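Long-range contact in Sts-2 protein (Mus musculus, PDB 3D6A), which probably interferes with CBL-mediated down-regulation of receptor-type tyrosine kinases and promotes accumulation of activated receptors at the cell surface, the piece here being its histidine phosphatase domain: residues L13-G18 with P232-C237. Residues are numbered along the deposited sequence; the frame is centred on the assembly and turned at random.
Unlike the reference sequence in segment 13-18: Ile-15 (reference Val). With W (tungsten ion), chain J.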
# COMPACT_ATOMS: atom_id res chain seq x y z
N LEU A 13 1.78 6.73 22.14
CA LEU A 13 2.10 5.86 20.99
C LEU A 13 2.99 6.64 20.04
O LEU A 13 2.57 7.64 19.45
CB LEU A 13 0.82 5.36 20.30
CG LEU A 13 0.85 4.28 19.18
CD1 LEU A 13 1.37 2.94 19.66
CD2 LEU A 13 -0.54 4.10 18.60
N VAL A 14 4.24 6.21 19.92
CA VAL A 14 5.19 6.85 19.03
C VAL A 14 5.16 6.07 17.71
O VAL A 14 5.32 4.86 17.70
CB VAL A 14 6.63 6.84 19.60
CG1 VAL A 14 7.55 7.77 18.76
CG2 VAL A 14 6.62 7.26 21.05
N ILE A 15 4.96 6.80 16.62
CA ILE A 15 4.77 6.24 15.28
C ILE A 15 5.76 6.84 14.26
O ILE A 15 5.84 8.06 14.11
CB ILE A 15 3.31 6.52 14.81
CG1 ILE A 15 2.30 6.08 15.88
CG2 ILE A 15 3.03 5.84 13.46
CD1 ILE A 15 0.84 6.36 15.56
N ARG A 16 6.52 6.00 13.55
CA ARG A 16 7.36 6.47 12.43
C ARG A 16 6.44 6.77 11.26
O ARG A 16 5.42 6.11 11.05
CB ARG A 16 8.40 5.42 12.01
CG ARG A 16 9.39 5.94 10.89
CD ARG A 16 10.18 4.82 10.21
NE ARG A 16 11.07 5.38 9.19
CZ ARG A 16 11.68 4.70 8.22
NH1 ARG A 16 11.52 3.39 8.09
NH2 ARG A 16 12.46 5.38 7.36
N HIS A 17 6.82 7.79 10.49
CA HIS A 17 6.11 8.21 9.28
C HIS A 17 6.09 7.09 8.24
O HIS A 17 6.95 6.17 8.26
CB HIS A 17 6.82 9.42 8.68
CG HIS A 17 8.26 9.17 8.32
ND1 HIS A 17 8.63 8.47 7.19
CD2 HIS A 17 9.41 9.58 8.91
CE1 HIS A 17 9.95 8.41 7.13
NE2 HIS A 17 10.45 9.08 8.16
N GLY A 18 5.14 7.20 7.30
CA GLY A 18 5.04 6.26 6.19
C GLY A 18 6.13 6.45 5.16
O GLY A 18 6.95 7.36 5.28
N PRO A 232 10.37 -0.06 10.72
CA PRO A 232 9.65 0.01 9.47
C PRO A 232 8.75 1.24 9.41
O PRO A 232 8.52 1.88 10.44
CB PRO A 232 8.80 -1.27 9.48
CG PRO A 232 8.47 -1.44 10.91
CD PRO A 232 9.78 -1.08 11.62
N SER A 233 8.27 1.56 8.22
CA SER A 233 7.27 2.61 8.01
C SER A 233 6.10 2.33 8.92
O SER A 233 5.65 1.18 9.00
CB SER A 233 6.80 2.61 6.55
OG SER A 233 7.86 2.99 5.70
N LEU A 234 5.62 3.37 9.61
CA LEU A 234 4.55 3.24 10.60
C LEU A 234 4.90 2.31 11.75
O LEU A 234 4.01 1.86 12.46
CB LEU A 234 3.20 2.82 9.95
CG LEU A 234 2.23 3.87 9.40
CD1 LEU A 234 1.62 4.73 10.54
CD2 LEU A 234 2.84 4.74 8.30
N GLY A 235 6.19 2.05 11.97
CA GLY A 235 6.64 1.31 13.15
C GLY A 235 6.23 2.03 14.44
O GLY A 235 6.28 3.25 14.50
N MET A 236 5.85 1.24 15.45
CA MET A 236 5.16 1.74 16.64
C MET A 236 5.77 1.24 17.92
O MET A 236 6.28 0.13 18.01
CB MET A 236 3.69 1.35 16.64
CG MET A 236 2.85 2.10 15.66
SD MET A 236 1.14 1.66 15.82
CE MET A 236 0.53 2.34 14.26
N CYS A 237 5.65 2.08 18.93
CA CYS A 237 6.19 1.88 20.24
C CYS A 237 5.15 2.50 21.20
O CYS A 237 4.71 3.62 20.99
CB CYS A 237 7.49 2.67 20.27
SG CYS A 237 8.34 2.63 21.70
W W J . 12.90 8.86 8.75
O HOH W 1 13.39 8.00 6.98
O HOH W 2 12.10 7.64 10.15
O HOH W 3 8.94 5.09 6.52
O HOH W 4 12.07 10.69 8.57
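The Arg-16 guanidinium has Pro-232 C at its edge, 3.7 Å from NH1, and water 3 over the centre of one face; tungsten and water 1 lie in its plane. The His-17 ring takes Arg-16 CG over one face and presents its edge to the metal, NE2 binding tungsten at 2.5 Å. A nearly straight hydrogen bond (177°) from His-17 ND1 to Gly-18 O fixes the ring's rotation. With CG anti to the backbone N (chi1 -176°), the extended Arg-16 chain runs past the turn, CD 3.4 Å from Pro-232 O, and NE and NH2 donate to waters 2 and 1 on the metal. Arg-16, His-17 and Gly-18 form the Arg-His-Gly motif of histidine phosphatases, so the ion and its waters probably mark the phosphate pocket. A leucine in place of Arg-16 would probably leave waters 1 and 2 without these donors. Water 3 links His-17 O to Ser-233 OG. Behind the pocket, strand 11-16 pairs antiparallel with strand 236-241: Val-14 and Cys-237 exchange backbone hydrogen bonds, and Arg-16 N reaches Gly-235 O (2.9 Å) in the type II turn. Leu-234 wedges CD1 tightly against Ile-15 CG2 (3.4 Å), while its CD2 rests 3.4 Å from Gly-18 CA, against helices 69-85 and 98-111.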